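Local structure of multicopper oxidase (Arthrobacter sp. FB24, 3GDC) at residues 33-38 / 72-77; 37-42 / 66-71. The protein probably couples the one-electron oxidation of phenolic or related substrates to the reduction of dioxygen to water, as a two-domain, laccase-like copper enzyme. One frame throughout, in Å; residues are numbered along the deposited sequence.

How the contacts relate
Followed from the N terminus, the chain enters strand 33-49, which supplies the first partner of both contacts, passes through strand 52-59 and arrives at strand 67-71. There contact 2 (37-42 with 66-71) closes the shorter loop, with 23 intervening residues. A tight turn then delivers strand 75-82, and contact 1 (33-38 with 72-77) closes a longer loop that encloses the first, so the two nest rather than cross. Contact 1 is a parallel strand pair within one sheet; contact 2 is side-chain packing across about 10 Å between strand axes. They share Trp37, and Arg35 CD also lies 3.2 Å from Trp69 O.

Contact 1: residues 33-38 / 72-77; sequences TLREWD and EGDALR
Arg35 crosses Asp74 at a slant and grips one carboxylate oxygen side-on with two nitrogens: NE lies 2.9 Å from Asp74 OD2 and NH2 3.0 Å from the same OD2. The oxygen sits within 5° of the guanidinium plane, yet both donors come to it from one face of the carboxylate, about 30° out of its plane, NE on the anti side and NH2 on the syn side. The arginine chain starts with CG anti to the backbone N (chi1 -165°) and bends at chi3, which turns the guanidinium back toward Asp74. Arg71 N is a further donor to OD2, while Arg35 NH1 is held by Arg22 O. The other oxygen, Asp74 OD1, accepts from two waters, one bridging to Thr33 OG1 and the other to Thr33 N, so the carboxylate links the start of strand 33-38 to the turn before strand 75-77.

Backbone hydrogen bonds join the two strands in parallel register, from Ala75 N to Thr33 O at 2.9 Å through to Trp37 N to Arg77 O at 3.0 Å. On the face carrying Leu34, Glu36 and Arg77, the extended Arg77 chain crosses Leu34 obliquely, and Leu34 CD2 stands 3.6 Å above the centre of its guanidinium plane. Glu36 runs beside Arg77, but OE1 stays 4.0 Å from Arg77 NH1, beyond a salt bridge; it is hydrogen-bonded to His79 instead. On the other face, Leu76 CD2 meets Arg35 CB and, at 4.0 Å, the edge of the Trp37 ring at CH2.

The pair belongs to the first cupredoxin-like domain: strand 20-27 borders 33-38 on one side, and strand 116-122 borders 75-77 on the other, while strand 67-71 packs against the side chains of Arg35, Trp37 and Leu76.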
# COMPACT_ATOMS: atom_id res chain seq x y z
N THR A 33 -0.59 26.56 -26.48
CA THR A 33 0.11 25.59 -27.32
C THR A 33 -0.80 24.42 -27.67
O THR A 33 -1.50 23.88 -26.80
CB THR A 33 1.37 25.08 -26.58
OG1 THR A 33 2.28 26.16 -26.39
CG2 THR A 33 2.07 23.98 -27.37
N LEU A 34 -0.82 24.07 -28.95
CA LEU A 34 -1.45 22.84 -29.42
C LEU A 34 -0.35 21.81 -29.63
O LEU A 34 0.55 22.01 -30.45
CB LEU A 34 -2.22 23.08 -30.72
CG LEU A 34 -2.84 21.85 -31.38
CD1 LEU A 34 -3.95 21.22 -30.52
CD2 LEU A 34 -3.38 22.18 -32.77
N ARG A 35 -0.42 20.71 -28.90
CA ARG A 35 0.65 19.72 -28.91
C ARG A 35 0.08 18.40 -29.43
O ARG A 35 -0.96 17.95 -28.95
CB ARG A 35 1.19 19.56 -27.48
CG ARG A 35 2.50 18.86 -27.37
CD ARG A 35 2.95 18.81 -25.90
NE ARG A 35 3.21 20.12 -25.32
CZ ARG A 35 4.35 20.80 -25.44
NH1 ARG A 35 5.38 20.29 -26.10
NH2 ARG A 35 4.47 22.00 -24.86
N GLU A 36 0.74 17.80 -30.41
CA GLU A 36 0.20 16.61 -31.09
C GLU A 36 1.19 15.47 -31.25
O GLU A 36 2.38 15.67 -31.45
CB GLU A 36 -0.33 16.98 -32.48
CG GLU A 36 -1.23 18.19 -32.49
CD GLU A 36 -1.67 18.55 -33.87
OE1 GLU A 36 -2.41 17.75 -34.48
OE2 GLU A 36 -1.29 19.65 -34.35
N TRP A 37 0.67 14.24 -31.18
CA TRP A 37 1.50 13.06 -31.38
C TRP A 37 0.78 12.08 -32.28
O TRP A 37 -0.45 12.02 -32.28
CB TRP A 37 1.75 12.35 -30.05
CG TRP A 37 2.48 13.11 -29.00
CD1 TRP A 37 3.82 13.08 -28.76
CD2 TRP A 37 1.90 13.96 -27.99
NE1 TRP A 37 4.12 13.88 -27.68
CE2 TRP A 37 2.97 14.42 -27.18
CE3 TRP A 37 0.60 14.38 -27.70
CZ2 TRP A 37 2.77 15.28 -26.10
CZ3 TRP A 37 0.40 15.23 -26.62
CH2 TRP A 37 1.48 15.67 -25.83
N ASP A 38 1.56 11.29 -33.01
CA ASP A 38 1.02 10.13 -33.71
C ASP A 38 1.43 8.88 -32.96
O ASP A 38 2.63 8.65 -32.73
CB ASP A 38 1.57 10.04 -35.14
CG ASP A 38 1.33 11.29 -35.93
OD1 ASP A 38 0.23 11.85 -35.83
OD2 ASP A 38 2.26 11.72 -36.65
N GLU A 72 1.02 22.12 -18.36
CA GLU A 72 -0.32 22.32 -17.82
C GLU A 72 -1.10 23.32 -18.68
O GLU A 72 -0.62 24.42 -18.96
CB GLU A 72 -0.23 22.82 -16.38
CG GLU A 72 -1.57 22.95 -15.69
CD GLU A 72 -1.47 23.59 -14.30
OE1 GLU A 72 -0.36 24.02 -13.88
OE2 GLU A 72 -2.51 23.67 -13.63
N GLY A 73 -2.28 22.91 -19.12
CA GLY A 73 -3.14 23.78 -19.92
C GLY A 73 -3.03 23.67 -21.42
O GLY A 73 -3.88 24.22 -22.14
N ASP A 74 -1.99 22.98 -21.93
CA ASP A 74 -1.82 22.75 -23.37
C ASP A 74 -3.04 22.03 -23.93
O ASP A 74 -3.68 21.24 -23.22
CB ASP A 74 -0.59 21.88 -23.69
CG ASP A 74 0.75 22.59 -23.50
OD1 ASP A 74 0.82 23.83 -23.28
OD2 ASP A 74 1.78 21.87 -23.56
N ALA A 75 -3.36 22.30 -25.19
CA ALA A 75 -4.38 21.55 -25.90
C ALA A 75 -3.68 20.36 -26.54
O ALA A 75 -2.68 20.53 -27.25
CB ALA A 75 -5.06 22.42 -26.96
N LEU A 76 -4.19 19.16 -26.29
CA LEU A 76 -3.53 17.92 -26.75
C LEU A 76 -4.34 17.17 -27.79
O LEU A 76 -5.57 17.11 -27.72
CB LEU A 76 -3.24 16.98 -25.56
CG LEU A 76 -2.53 17.54 -24.32
CD1 LEU A 76 -2.21 16.42 -23.34
CD2 LEU A 76 -1.26 18.30 -24.69
N ARG A 77 -3.63 16.61 -28.76
CA ARG A 77 -4.21 15.72 -29.76
C ARG A 77 -3.32 14.50 -29.92
O ARG A 77 -2.13 14.62 -30.24
CB ARG A 77 -4.36 16.42 -31.12
CG ARG A 77 -5.40 17.52 -31.13
CD ARG A 77 -5.57 18.08 -32.53
NE ARG A 77 -6.40 19.28 -32.51
CZ ARG A 77 -6.46 20.17 -33.49
NH1 ARG A 77 -5.74 20.02 -34.60
NH2 ARG A 77 -7.25 21.23 -33.37
O HOH W 1 3.23 24.91 -23.80
O HOH W 2 -0.56 26.13 -23.64

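Contact 2: residues 37-42 / 66-71; sequences WDIVAV and PTLWAR
With chi1 at -62°, Trp37 sets CG anti to its carbonyl carbon, and chi2 of -94° turns the indole roughly crosswise to the CA-CB-CG plane; in Leu68, with CG likewise opposite the carbonyl carbon, chi2 of -180° extends CD1 and leaves CD2 to turn onto the indole face. The result is a CH-pi contact inside the beta sandwich of the N-terminal cupredoxin-like domain, where strands 37-42 and 67-71 run nearly antiparallel and face each other through side chains, their axes 10.3 Å apart.

Leu68 CD2 stands 3.7 Å from the centroid of the five-membered ring of Trp37, almost directly on its normal. The methyl is nearly equidistant from the five ring atoms, CD1 being the closest, which places it above the pyrrole half. The same methyl is shared with Ile39: its CD1 comes tip to tip with Leu68 and lies 4.0 Å from CD2. The methyl thus touches both an aromatic face and an aliphatic end, met from directions roughly at right angles, and Ile78 of strand 75-82 touches all three side chains.

The rotation of the indole is probably fixed by the hydrogen bond of NE1 to Asp21 O in strand 20-27. Ile39 points into the interior, its side chain about 11 Å from a bound copper ion, so this packing borders the metal-containing region without supplying a ligand. At the far rim of the ring, Ala70 CB approaches CH2 at 4.4 Å. Trp69 O, buried here without a hydrogen-bond partner, lies in the plane of the indole at its edge, 3.3 Å from Trp37 CZ2.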
# COMPACT_ATOMS: atom_id res chain seq x y z
N TRP A 37 0.67 14.24 -31.18
CA TRP A 37 1.50 13.06 -31.38
C TRP A 37 0.78 12.08 -32.28
O TRP A 37 -0.45 12.02 -32.28
CB TRP A 37 1.75 12.35 -30.05
CG TRP A 37 2.48 13.11 -29.00
CD1 TRP A 37 3.82 13.08 -28.76
CD2 TRP A 37 1.90 13.96 -27.99
NE1 TRP A 37 4.12 13.88 -27.68
CE2 TRP A 37 2.97 14.42 -27.18
CE3 TRP A 37 0.60 14.38 -27.70
CZ2 TRP A 37 2.77 15.28 -26.10
CZ3 TRP A 37 0.40 15.23 -26.62
CH2 TRP A 37 1.48 15.67 -25.83
N ASP A 38 1.56 11.29 -33.01
CA ASP A 38 1.02 10.13 -33.71
C ASP A 38 1.43 8.88 -32.96
O ASP A 38 2.63 8.65 -32.73
CB ASP A 38 1.57 10.04 -35.14
CG ASP A 38 1.33 11.29 -35.93
OD1 ASP A 38 0.23 11.85 -35.83
OD2 ASP A 38 2.26 11.72 -36.65
N ILE A 39 0.45 8.07 -32.59
CA ILE A 39 0.70 6.84 -31.84
C ILE A 39 0.04 5.70 -32.62
O ILE A 39 -1.14 5.79 -33.00
CB ILE A 39 0.14 6.94 -30.39
CG1 ILE A 39 0.89 8.03 -29.59
CG2 ILE A 39 0.21 5.58 -29.67
CD1 ILE A 39 0.54 8.12 -28.09
N VAL A 40 0.80 4.63 -32.85
CA VAL A 40 0.30 3.48 -33.59
C VAL A 40 0.43 2.22 -32.74
O VAL A 40 1.50 1.95 -32.19
CB VAL A 40 1.09 3.27 -34.91
CG1 VAL A 40 0.54 2.07 -35.69
CG2 VAL A 40 1.07 4.53 -35.79
N ALA A 41 -0.66 1.45 -32.61
CA ALA A 41 -0.58 0.14 -31.95
C ALA A 41 -0.05 -0.89 -32.95
O ALA A 41 -0.57 -1.04 -34.05
CB ALA A 41 -1.93 -0.29 -31.35
N VAL A 42 1.04 -1.56 -32.58
CA VAL A 42 1.69 -2.50 -33.49
C VAL A 42 2.06 -3.77 -32.74
O VAL A 42 2.57 -3.72 -31.62
CB VAL A 42 2.98 -1.91 -34.16
CG1 VAL A 42 2.66 -0.69 -34.98
CG2 VAL A 42 4.04 -1.57 -33.13
N PRO A 66 5.61 5.55 -25.86
CA PRO A 66 6.16 6.90 -25.74
C PRO A 66 5.82 7.55 -24.40
O PRO A 66 4.69 7.43 -23.91
CB PRO A 66 5.47 7.66 -26.88
CG PRO A 66 5.18 6.61 -27.90
CD PRO A 66 4.90 5.34 -27.14
N THR A 67 6.79 8.24 -23.82
CA THR A 67 6.50 9.06 -22.65
C THR A 67 6.07 10.43 -23.16
O THR A 67 6.89 11.20 -23.66
CB THR A 67 7.72 9.18 -21.73
OG1 THR A 67 8.14 7.86 -21.33
CG2 THR A 67 7.36 9.98 -20.49
N LEU A 68 4.77 10.71 -23.07
CA LEU A 68 4.24 11.99 -23.56
C LEU A 68 4.48 13.08 -22.53
O LEU A 68 4.27 12.87 -21.33
CB LEU A 68 2.75 11.87 -23.91
CG LEU A 68 2.32 10.68 -24.78
CD1 LEU A 68 0.82 10.75 -25.01
CD2 LEU A 68 3.05 10.59 -26.12
N TRP A 69 4.95 14.24 -22.98
CA TRP A 69 5.24 15.37 -22.10
C TRP A 69 4.46 16.60 -22.57
O TRP A 69 4.47 16.92 -23.75
CB TRP A 69 6.74 15.66 -22.11
CG TRP A 69 7.16 16.73 -21.13
CD1 TRP A 69 7.65 16.54 -19.87
CD2 TRP A 69 7.09 18.15 -21.33
NE1 TRP A 69 7.92 17.75 -19.27
CE2 TRP A 69 7.58 18.76 -20.14
CE3 TRP A 69 6.69 18.97 -22.39
CZ2 TRP A 69 7.66 20.15 -19.99
CZ3 TRP A 69 6.76 20.35 -22.24
CH2 TRP A 69 7.24 20.93 -21.05
N ALA A 70 3.77 17.25 -21.65
CA ALA A 70 3.06 18.50 -21.97
C ALA A 70 3.18 19.48 -20.82
O ALA A 70 3.59 19.11 -19.72
CB ALA A 70 1.61 18.20 -22.27
N ARG A 71 2.85 20.74 -21.08
CA ARG A 71 2.74 21.72 -20.02
C ARG A 71 1.27 21.94 -19.65
O ARG A 71 0.40 21.94 -20.52
CB ARG A 71 3.38 23.03 -20.46
CG ARG A 71 3.71 23.97 -19.34
CD ARG A 71 3.41 25.36 -19.81
NE ARG A 71 4.40 26.34 -19.37
CZ ARG A 71 4.45 27.59 -19.82
NH1 ARG A 71 3.57 28.00 -20.72
NH2 ARG A 71 5.39 28.42 -19.39